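Local coordinates for oxidoreductase (Bordetella pertussis, PDB 3Q2K), which probably catalyses the NAD-dependent oxidation of UDP-GlcNAcA, a step required in the biosynthesis of 2,3-diacetamido-2,3-dideoxy-D-mannuronic acid, at residues Asp28-Arg40 with Ile49-Asp63. Residues are numbered along the deposited sequence; the frame is centred on the assembly and turned at random.
With NAI (1,4-dihydronicotinamide adenine dinucleotide), chain U.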
ATOM      1  N   ASP C  28     -34.886   8.135 -47.373  1.00 34.15           N
ATOM      2  CA  ASP C  28     -36.103   8.482 -48.112  1.00 31.33           C
ATOM      3  C   ASP C  28     -37.429   8.741 -47.399  1.00 81.71           C
ATOM      4  O   ASP C  28     -38.470   8.435 -47.981  1.00 46.34           O
ATOM      5  CB  ASP C  28     -36.351   7.475 -49.240  1.00100.00           C
ATOM      6  CG  ASP C  28     -35.164   7.333 -50.174  1.00100.00           C
ATOM      7  OD1 ASP C  28     -34.591   8.353 -50.621  1.00 64.65           O
ATOM      8  OD2 ASP C  28     -34.814   6.166 -50.451  1.00 95.32           O
ATOM      9  N   ARG C  29     -37.389   9.347 -46.214  1.00 61.48           N
ATOM     10  CA  ARG C  29     -38.559   9.580 -45.368  1.00 25.00           C
ATOM     11  C   ARG C  29     -38.027  10.120 -44.048  1.00 67.23           C
ATOM     12  O   ARG C  29     -36.963   9.693 -43.605  1.00 50.31           O
ATOM     13  CB  ARG C  29     -39.235   8.245 -45.048  1.00100.00           C
ATOM     14  CG  ARG C  29     -38.462   7.316 -44.115  1.00 34.22           C
ATOM     15  CD  ARG C  29     -39.076   5.930 -44.203  1.00 43.90           C
ATOM     16  NE  ARG C  29     -38.496   4.890 -43.356  1.00 38.54           N
ATOM     17  CZ  ARG C  29     -38.175   5.058 -42.074  1.00100.00           C
ATOM     18  NH1 ARG C  29     -38.251   6.234 -41.470  1.00 38.28           N
ATOM     19  NH2 ARG C  29     -37.723   4.050 -41.343  1.00 30.05           N
ATOM     20  N   LYS C  30     -38.760  11.007 -43.385  1.00 90.72           N
ATOM     21  CA  LYS C  30     -38.312  11.512 -42.090  1.00 52.15           C
ATOM     22  C   LYS C  30     -37.941  10.424 -41.081  1.00 63.82           C
ATOM     23  O   LYS C  30     -38.600   9.384 -40.998  1.00 53.15           O
ATOM     24  CB  LYS C  30     -39.361  12.454 -41.498  1.00 74.16           C
ATOM     25  CG  LYS C  30     -39.619  13.669 -42.376  1.00 66.74           C
ATOM     26  CD  LYS C  30     -40.674  14.581 -41.777  1.00 70.83           C
ATOM     27  CE  LYS C  30     -42.073  14.104 -42.127  1.00 65.59           C
ATOM     28  NZ  LYS C  30     -43.052  14.962 -41.408  1.00 86.09           N
ATOM     29  N   ILE C  31     -36.887  10.671 -40.310  1.00 75.48           N
ATOM     30  CA  ILE C  31     -36.491   9.783 -39.224  1.00 37.90           C
ATOM     31  C   ILE C  31     -37.627   9.698 -38.206  1.00 16.57           C
ATOM     32  O   ILE C  31     -38.110  10.731 -37.742  1.00 36.18           O
ATOM     33  CB  ILE C  31     -35.255  10.348 -38.486  1.00 57.71           C
ATOM     34  CG1 ILE C  31     -34.032  10.353 -39.406  1.00 32.06           C
ATOM     35  CG2 ILE C  31     -34.892   9.488 -37.273  1.00 22.96           C
ATOM     36  CD1 ILE C  31     -33.514   8.952 -39.672  1.00 59.50           C
ATOM     37  N   ARG C  32     -37.985   8.481 -37.804  1.00 54.18           N
ATOM     38  CA  ARG C  32     -38.907   8.273 -36.690  1.00 38.37           C
ATOM     39  C   ARG C  32     -38.248   8.053 -35.324  1.00 66.30           C
ATOM     40  O   ARG C  32     -37.668   6.998 -35.054  1.00 32.92           O
ATOM     41  CB  ARG C  32     -39.804   7.065 -36.962  1.00 36.17           C
ATOM     42  CG  ARG C  32     -41.114   7.348 -37.686  1.00100.00           C
ATOM     43  CD  ARG C  32     -41.082   7.105 -39.189  1.00 70.44           C
ATOM     44  NE  ARG C  32     -41.023   5.692 -39.558  1.00 83.80           N
ATOM     45  CZ  ARG C  32     -41.527   5.176 -40.675  1.00 76.17           C
ATOM     46  NH1 ARG C  32     -42.168   5.935 -41.553  1.00 57.18           N
ATOM     47  NH2 ARG C  32     -41.415   3.880 -40.926  1.00 63.70           N
ATOM     48  N   PHE C  33     -38.386   9.036 -34.439  1.00 38.31           N
ATOM     49  CA  PHE C  33     -37.850   9.010 -33.080  1.00 68.10           C
ATOM     50  C   PHE C  33     -38.881   8.617 -32.030  1.00 44.07           C
ATOM     51  O   PHE C  33     -40.039   9.021 -32.108  1.00 38.06           O
ATOM     52  CB  PHE C  33     -37.417  10.402 -32.621  1.00 29.19           C
ATOM     53  CG  PHE C  33     -36.076  10.832 -33.131  1.00 53.98           C
ATOM     54  CD1 PHE C  33     -34.916  10.343 -32.566  1.00 45.10           C
ATOM     55  CD2 PHE C  33     -35.988  11.762 -34.147  1.00 35.68           C
ATOM     56  CE1 PHE C  33     -33.690  10.776 -33.018  1.00 32.21           C
ATOM     57  CE2 PHE C  33     -34.765  12.192 -34.609  1.00 49.03           C
ATOM     58  CZ  PHE C  33     -33.617  11.694 -34.045  1.00 30.82           C
ATOM     59  N   GLY C  34     -38.426   7.911 -31.002  1.00 39.35           N
ATOM     60  CA  GLY C  34     -39.262   7.619 -29.844  1.00 31.71           C
ATOM     61  C   GLY C  34     -38.583   8.195 -28.621  1.00 52.94           C
ATOM     62  O   GLY C  34     -37.362   8.106 -28.499  1.00 51.23           O
ATOM     63  N   LEU C  35     -39.374   8.798 -27.740  1.00 54.31           N
ATOM     64  CA  LEU C  35     -38.862   9.354 -26.494  1.00 55.78           C
ATOM     65  C   LEU C  35     -39.284   8.515 -25.292  1.00 40.41           C
ATOM     66  O   LEU C  35     -40.462   8.200 -25.113  1.00 47.65           O
ATOM     67  CB  LEU C  35     -39.337  10.799 -26.339  1.00 23.77           C
ATOM     68  CG  LEU C  35     -38.913  11.502 -25.047  1.00 36.85           C
ATOM     69  CD1 LEU C  35     -37.407  11.617 -25.012  1.00 29.68           C
ATOM     70  CD2 LEU C  35     -39.513  12.902 -24.961  1.00 49.41           C
ATOM     71  N   VAL C  36     -38.302   8.119 -24.488  1.00 35.80           N
ATOM     72  CA  VAL C  36     -38.541   7.314 -23.289  1.00 26.92           C
ATOM     73  C   VAL C  36     -38.202   8.156 -22.059  1.00 47.74           C
ATOM     74  O   VAL C  36     -37.041   8.500 -21.823  1.00 41.89           O
ATOM     75  CB  VAL C  36     -37.636   6.076 -23.303  1.00 51.71           C
ATOM     76  CG1 VAL C  36     -37.924   5.154 -22.122  1.00 22.59           C
ATOM     77  CG2 VAL C  36     -37.771   5.370 -24.646  1.00 26.75           C
ATOM     78  N   GLY C  37     -39.226   8.487 -21.278  1.00 43.38           N
ATOM     79  CA  GLY C  37     -39.112   9.397 -20.144  1.00 23.92           C
ATOM     80  C   GLY C  37     -39.641  10.788 -20.446  1.00 44.00           C
ATOM     81  O   GLY C  37     -39.041  11.533 -21.224  1.00 32.26           O
ATOM     82  N   CYS C  38     -40.757  11.157 -19.823  1.00 34.07           N
ATOM     83  CA  CYS C  38     -41.369  12.449 -20.119  1.00 54.36           C
ATOM     84  C   CYS C  38     -41.281  13.385 -18.929  1.00 40.63           C
ATOM     85  O   CYS C  38     -42.284  13.943 -18.490  1.00 48.64           O
ATOM     86  CB  CYS C  38     -42.839  12.295 -20.508  1.00 34.17           C
ATOM     87  SG  CYS C  38     -43.002  11.160 -21.902  1.00 44.26           S
ATOM     88  N   GLY C  39     -40.075  13.528 -18.394  1.00 44.13           N
ATOM     89  CA  GLY C  39     -39.898  14.312 -17.183  1.00 36.54           C
ATOM     90  C   GLY C  39     -39.353  15.643 -17.652  1.00 27.99           C
ATOM     91  O   GLY C  39     -39.597  16.050 -18.785  1.00 28.12           O
ATOM     92  N   ARG C  40     -38.537  16.242 -16.792  1.00 24.29           N
ATOM     93  CA  ARG C  40     -37.979  17.573 -16.957  1.00 31.06           C
ATOM     94  C   ARG C  40     -37.187  17.907 -18.218  1.00 46.21           C
ATOM     95  O   ARG C  40     -37.394  19.002 -18.729  1.00 42.53           O
ATOM     96  CB  ARG C  40     -37.192  17.927 -15.695  1.00 42.01           C
ATOM     97  CG  ARG C  40     -36.722  19.365 -15.708  1.00 35.46           C
ATOM     98  CD  ARG C  40     -36.501  19.865 -14.290  1.00 43.52           C
ATOM     99  NE  ARG C  40     -36.262  21.303 -14.376  1.00 85.62           N
ATOM    100  CZ  ARG C  40     -35.139  21.839 -14.846  1.00 26.28           C
ATOM    101  NH1 ARG C  40     -34.132  21.054 -15.213  1.00 46.82           N
ATOM    102  NH2 ARG C  40     -35.000  23.155 -14.919  1.00 90.27           N
ATOM    103  N   ILE C  49     -36.432  18.025 -31.620  1.00 26.90           N
ATOM    104  CA  ILE C  49     -36.851  17.153 -32.713  1.00 38.45           C
ATOM    105  C   ILE C  49     -37.755  17.930 -33.664  1.00 68.52           C
ATOM    106  O   ILE C  49     -37.596  17.868 -34.884  1.00 40.68           O
ATOM    107  CB  ILE C  49     -37.594  15.903 -32.232  1.00 54.07           C
ATOM    108  CG1 ILE C  49     -36.571  14.905 -31.684  1.00 55.01           C
ATOM    109  CG2 ILE C  49     -38.351  15.308 -33.412  1.00 45.84           C
ATOM    110  CD1 ILE C  49     -37.111  13.855 -30.732  1.00 26.06           C
ATOM    111  N   ALA C  50     -38.678  18.674 -33.063  1.00 53.04           N
ATOM    112  CA  ALA C  50     -39.641  19.517 -33.763  1.00 76.62           C
ATOM    113  C   ALA C  50     -38.914  20.632 -34.502  1.00 55.67           C
ATOM    114  O   ALA C  50     -39.387  21.143 -35.514  1.00 54.82           O
ATOM    115  CB  ALA C  50     -40.651  20.097 -32.780  1.00 28.07           C
ATOM    116  N   GLN C  51     -37.733  21.007 -34.024  1.00 61.92           N
ATOM    117  CA  GLN C  51     -36.975  22.025 -34.734  1.00 31.16           C
ATOM    118  C   GLN C  51     -36.361  21.426 -36.000  1.00 34.11           C
ATOM    119  O   GLN C  51     -35.765  22.141 -36.799  1.00 49.05           O
ATOM    120  CB  GLN C  51     -35.914  22.612 -33.804  1.00 81.97           C
ATOM    121  CG  GLN C  51     -35.794  24.120 -33.912  1.00 74.21           C
ATOM    122  CD  GLN C  51     -35.727  24.778 -32.551  1.00 55.06           C
ATOM    123  OE1 GLN C  51     -34.675  25.292 -32.182  1.00 37.84           O
ATOM    124  NE2 GLN C  51     -36.818  24.747 -31.792  1.00 43.84           N
ATOM    125  N   HIS C  52     -36.517  20.123 -36.215  1.00 75.77           N
ATOM    126  CA  HIS C  52     -36.076  19.524 -37.470  1.00 36.18           C
ATOM    127  C   HIS C  52     -37.226  18.783 -38.138  1.00 68.89           C
ATOM    128  O   HIS C  52     -36.997  17.778 -38.813  1.00 44.48           O
ATOM    129  CB  HIS C  52     -34.924  18.547 -37.230  1.00 58.65           C
ATOM    130  CG  HIS C  52     -33.686  19.195 -36.693  1.00 89.02           C
ATOM    131  ND1 HIS C  52     -32.611  19.522 -37.489  1.00 56.67           N
ATOM    132  CD2 HIS C  52     -33.359  19.588 -35.439  1.00100.00           C
ATOM    133  CE1 HIS C  52     -31.679  20.100 -36.752  1.00 62.64           C
ATOM    134  NE2 HIS C  52     -32.107  20.151 -35.503  1.00 49.31           N
ATOM    135  N   GLY C  53     -38.435  19.300 -37.943  1.00 62.75           N
ATOM    136  CA  GLY C  53     -39.668  18.715 -38.461  1.00 49.48           C
ATOM    137  C   GLY C  53     -39.604  18.159 -39.872  1.00 28.88           C
ATOM    138  O   GLY C  53     -40.361  17.255 -40.229  1.00100.00           O
ATOM    139  N   ASP C  54     -38.674  18.672 -40.671  1.00100.00           N
ATOM    140  CA  ASP C  54     -38.511  18.228 -42.053  1.00 77.29           C
ATOM    141  C   ASP C  54     -37.681  16.956 -42.216  1.00 74.74           C
ATOM    142  O   ASP C  54     -37.852  16.188 -43.164  1.00 40.90           O
ATOM    143  CB  ASP C  54     -37.929  19.364 -42.898  1.00 86.17           C
ATOM    144  CG  ASP C  54     -37.520  20.551 -42.053  1.00100.00           C
ATOM    145  OD1 ASP C  54     -36.928  21.491 -42.625  1.00100.00           O
ATOM    146  OD2 ASP C  54     -37.806  20.528 -40.836  1.00 69.70           O
ATOM    147  N   ARG C  55     -36.779  16.708 -41.273  1.00 97.80           N
ATOM    148  CA  ARG C  55     -35.972  15.498 -41.377  1.00 42.26           C
ATOM    149  C   ARG C  55     -36.349  14.425 -40.360  1.00 37.12           C
ATOM    150  O   ARG C  55     -36.018  13.244 -40.481  1.00 50.08           O
ATOM    151  CB  ARG C  55     -34.489  15.868 -41.381  1.00 44.66           C
ATOM    152  CG  ARG C  55     -34.168  16.729 -42.596  1.00 76.27           C
ATOM    153  CD  ARG C  55     -32.686  17.022 -42.722  1.00 43.21           C
ATOM    154  NE  ARG C  55     -32.267  17.656 -41.478  1.00 80.39           N
ATOM    155  CZ  ARG C  55     -31.034  17.575 -40.993  1.00 78.85           C
ATOM    156  NH1 ARG C  55     -30.752  18.159 -39.836  1.00 39.31           N
ATOM    157  NH2 ARG C  55     -30.112  16.899 -41.664  1.00 46.12           N
ATOM    158  N   ALA C  56     -37.114  14.837 -39.357  1.00 65.48           N
ATOM    159  CA  ALA C  56     -37.389  13.915 -38.269  1.00 55.64           C
ATOM    160  C   ALA C  56     -38.776  14.228 -37.733  1.00 52.46           C
ATOM    161  O   ALA C  56     -39.277  15.352 -37.824  1.00 43.99           O
ATOM    162  CB  ALA C  56     -36.350  14.079 -37.164  1.00 29.72           C
ATOM    163  N   GLU C  57     -39.360  13.195 -37.139  1.00 34.52           N
ATOM    164  CA  GLU C  57     -40.558  13.418 -36.350  1.00 31.69           C
ATOM    165  C   GLU C  57     -40.621  12.464 -35.168  1.00 58.81           C
ATOM    166  O   GLU C  57     -40.105  11.346 -35.241  1.00 47.18           O
ATOM    167  CB  GLU C  57     -41.791  13.134 -37.210  1.00 34.13           C
ATOM    168  CG  GLU C  57     -41.696  11.886 -38.083  1.00100.00           C
ATOM    169  CD  GLU C  57     -42.947  11.636 -38.912  1.00100.00           C
ATOM    170  OE1 GLU C  57     -43.247  10.456 -39.206  1.00 43.67           O
ATOM    171  OE2 GLU C  57     -43.628  12.632 -39.245  1.00 63.77           O
ATOM    172  N   LEU C  58     -41.329  12.940 -34.147  1.00 39.31           N
ATOM    173  CA  LEU C  58     -41.583  12.237 -32.897  1.00 41.72           C
ATOM    174  C   LEU C  58     -42.915  11.505 -33.005  1.00 37.64           C
ATOM    175  O   LEU C  58     -43.961  12.120 -33.190  1.00 39.90           O
ATOM    176  CB  LEU C  58     -41.549  13.236 -31.730  1.00 32.57           C
ATOM    177  CG  LEU C  58     -41.770  12.846 -30.267  1.00 54.36           C
ATOM    178  CD1 LEU C  58     -40.657  11.941 -29.767  1.00 39.80           C
ATOM    179  CD2 LEU C  58     -41.899  14.096 -29.407  1.00 38.02           C
ATOM    180  N   VAL C  59     -42.907  10.189 -32.834  1.00 38.80           N
ATOM    181  CA  VAL C  59     -44.081   9.413 -33.201  1.00 37.15           C
ATOM    182  C   VAL C  59     -44.614   8.725 -31.956  1.00100.00           C
ATOM    183  O   VAL C  59     -45.780   8.323 -31.893  1.00 40.03           O
ATOM    184  CB  VAL C  59     -43.702   8.334 -34.235  1.00 44.87           C
ATOM    185  CG1 VAL C  59     -44.827   7.318 -34.390  1.00100.00           C
ATOM    186  CG2 VAL C  59     -43.370   8.984 -35.577  1.00 31.32           C
ATOM    187  N   GLU C  60     -43.721   8.607 -30.979  1.00 27.43           N
ATOM    188  CA  GLU C  60     -44.021   7.772 -29.817  1.00 45.52           C
ATOM    189  C   GLU C  60     -43.417   8.380 -28.565  1.00 48.74           C
ATOM    190  O   GLU C  60     -42.426   9.110 -28.657  1.00 33.91           O
ATOM    191  CB  GLU C  60     -43.442   6.366 -29.972  1.00 36.60           C
ATOM    192  CG  GLU C  60     -44.217   5.445 -30.904  1.00100.00           C
ATOM    193  CD  GLU C  60     -43.345   4.424 -31.614  1.00100.00           C
ATOM    194  OE1 GLU C  60     -42.483   3.784 -30.974  1.00 97.73           O
ATOM    195  OE2 GLU C  60     -43.536   4.246 -32.836  1.00 48.01           O
ATOM    196  N   ILE C  61     -44.016   8.042 -27.426  1.00 31.54           N
ATOM    197  CA  ILE C  61     -43.556   8.545 -26.136  1.00 25.85           C
ATOM    198  C   ILE C  61     -43.914   7.474 -25.114  1.00 50.72           C
ATOM    199  O   ILE C  61     -44.886   6.730 -25.247  1.00 31.12           O
ATOM    200  CB  ILE C  61     -44.197   9.907 -25.798  1.00 38.95           C
ATOM    201  CG1 ILE C  61     -45.718   9.774 -25.876  1.00 65.55           C
ATOM    202  CG2 ILE C  61     -43.748  10.994 -26.767  1.00 26.33           C
ATOM    203  CD1 ILE C  61     -46.443  11.016 -25.420  1.00 46.53           C
ATOM    204  N   CYS C  62     -43.081   7.370 -24.088  1.00 33.19           N
ATOM    205  CA  CYS C  62     -43.239   6.258 -23.158  1.00 32.95           C
ATOM    206  C   CYS C  62     -42.897   6.885 -21.817  1.00 53.32           C
ATOM    207  O   CYS C  62     -41.908   7.614 -21.755  1.00 33.94           O
ATOM    208  CB  CYS C  62     -42.250   5.124 -23.467  1.00 27.80           C
ATOM    209  SG  CYS C  62     -42.211   3.855 -22.171  1.00 41.55           S
ATOM    210  N   ASP C  63     -43.753   6.657 -20.824  1.00 42.09           N
ATOM    211  CA  ASP C  63     -43.502   6.986 -19.424  1.00 33.57           C
ATOM    212  C   ASP C  63     -44.217   6.038 -18.461  1.00 49.20           C
ATOM    213  O   ASP C  63     -45.235   5.438 -18.798  1.00 42.80           O
ATOM    214  CB  ASP C  63     -43.810   8.448 -19.097  1.00 34.84           C
ATOM    215  CG  ASP C  63     -43.108   8.891 -17.827  1.00 61.64           C
ATOM    216  OD1 ASP C  63     -43.316   8.236 -16.785  1.00 32.74           O
ATOM    217  OD2 ASP C  63     -42.314   9.856 -17.877  1.00 26.91           O
TER
HETATM  218  PA  NAI U 500     -36.871  13.377 -14.465  1.00 30.27           P
HETATM  219  O1A NAI U 500     -37.313  12.851 -13.155  1.00 26.29           O
HETATM  220  O2A NAI U 500     -37.542  14.832 -14.645  1.00 24.14           O
HETATM  221  O5B NAI U 500     -37.573  12.715 -15.757  1.00 35.26           O
HETATM  222  C5B NAI U 500     -37.866  11.362 -15.427  1.00 28.74           C
HETATM  223  C4B NAI U 500     -38.905  10.687 -16.313  1.00 41.42           C
HETATM  224  O4B NAI U 500     -38.524   9.326 -16.559  1.00 29.27           O
HETATM  225  C3B NAI U 500     -40.108  10.738 -15.352  1.00 27.59           C
HETATM  226  O3B NAI U 500     -41.226  11.240 -16.090  1.00 45.37           O
HETATM  227  C2B NAI U 500     -40.152   9.255 -14.890  1.00 28.42           C
HETATM  228  O2B NAI U 500     -41.478   8.794 -14.618  1.00 47.24           O
HETATM  229  C1B NAI U 500     -39.710   8.595 -16.215  1.00 30.96           C
HETATM  230  N9A NAI U 500     -39.388   7.206 -15.936  1.00 28.11           N
HETATM  231  C8A NAI U 500     -38.923   6.665 -14.778  1.00 33.60           C
HETATM  232  N7A NAI U 500     -38.753   5.387 -14.979  1.00 28.74           N
HETATM  233  C5A NAI U 500     -39.096   5.019 -16.234  1.00 27.15           C
HETATM  234  C6A NAI U 500     -39.111   3.828 -16.985  1.00 24.25           C
HETATM  235  N6A NAI U 500     -38.688   2.622 -16.456  1.00 36.40           N
HETATM  236  N1A NAI U 500     -39.512   3.909 -18.250  1.00 44.83           N
HETATM  237  C2A NAI U 500     -39.873   5.053 -18.805  1.00 22.05           C
HETATM  238  N3A NAI U 500     -39.876   6.187 -18.137  1.00 23.50           N
HETATM  239  C4A NAI U 500     -39.481   6.212 -16.872  1.00 39.22           C
HETATM  240  O3  NAI U 500     -35.326  13.804 -14.437  1.00 43.32           O
HETATM  241  PN  NAI U 500     -34.708  14.366 -15.809  1.00 34.04           P
HETATM  242  O1N NAI U 500     -34.085  15.688 -15.325  1.00 27.28           O
HETATM  243  O2N NAI U 500     -35.591  14.762 -17.011  1.00 40.07           O
HETATM  244  O5D NAI U 500     -33.466  13.384 -16.140  1.00 35.97           O
HETATM  245  C5D NAI U 500     -33.232  13.455 -17.540  1.00 71.05           C
HETATM  246  C4D NAI U 500     -32.161  12.439 -17.955  1.00 14.74           C
HETATM  247  O4D NAI U 500     -31.453  13.288 -18.882  1.00 31.57           O
HETATM  248  C3D NAI U 500     -31.160  12.107 -16.830  1.00 17.16           C
HETATM  249  O3D NAI U 500     -30.109  11.242 -17.244  1.00 21.84           O
HETATM  250  C2D NAI U 500     -30.495  13.488 -16.668  1.00 26.48           C
HETATM  251  O2D NAI U 500     -29.157  13.257 -16.241  1.00 25.09           O
HETATM  252  C1D NAI U 500     -30.356  13.876 -18.159  1.00 30.13           C
HETATM  253  N1N NAI U 500     -30.410  15.316 -18.392  1.00 34.34           N
HETATM  254  C2N NAI U 500     -29.575  15.811 -19.280  1.00 19.64           C
HETATM  255  C3N NAI U 500     -29.609  17.178 -19.524  1.00 26.51           C
HETATM  256  C7N NAI U 500     -28.670  17.756 -20.502  1.00 26.01           C
HETATM  257  O7N NAI U 500     -28.395  18.937 -20.436  1.00 32.47           O
HETATM  258  N7N NAI U 500     -28.120  16.935 -21.420  1.00 23.20           N
HETATM  259  C4N NAI U 500     -30.497  17.985 -18.816  1.00 25.16           C
HETATM  260  C5N NAI U 500     -31.328  17.389 -17.887  1.00 35.03           C
HETATM  261  C6N NAI U 500     -31.276  16.022 -17.696  1.00 37.73           C
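Ile-49, in helix 42-50, lays CG1 over one face of the Phe-33 ring, 4.0 Å from CD2. Beyond the turn, Lys-30 runs its methylenes past the carbonyls of Gly-53 and Asp-54, and Arg-55 O takes the N-H of Ile-31 (N to O 2.7 Å). Ala-56 CB then meets the same Phe-33 ring at its edge, in plane, 3.5 Å from CE2. At Glu-57 the backbone bonds to Ile-31 O and Phe-33 N. With CG held between backbone N and carbonyl carbon (chi1 43°), its carboxylate reaches back so that Glu-57 OE2 makes a salt bridge with Lys-30 NZ at 3.2 Å, its hydrogen bond weak. This parallel pairing belongs to the beta-alpha-beta unit that opens the NAD-binding Rossmann fold. Leu-58 CD1 packs on Leu-35 CB, and Val-59 CG2 touches Arg-32 CG at 3.5 Å. Val-59 is the extra residue of a beta bulge: Leu-58 pairs with Phe-33, yet Ile-61 pairs with Leu-35. Cys-62 O receives Gly-37 N, bringing the strand to Asp-63. There Asp-63 OD2 accepts from Cys-38 N (2.8 Å, met on the anti side) and from NADH O3B, while Asp-63 OD1 takes the ribose O2B at 2.9 Å.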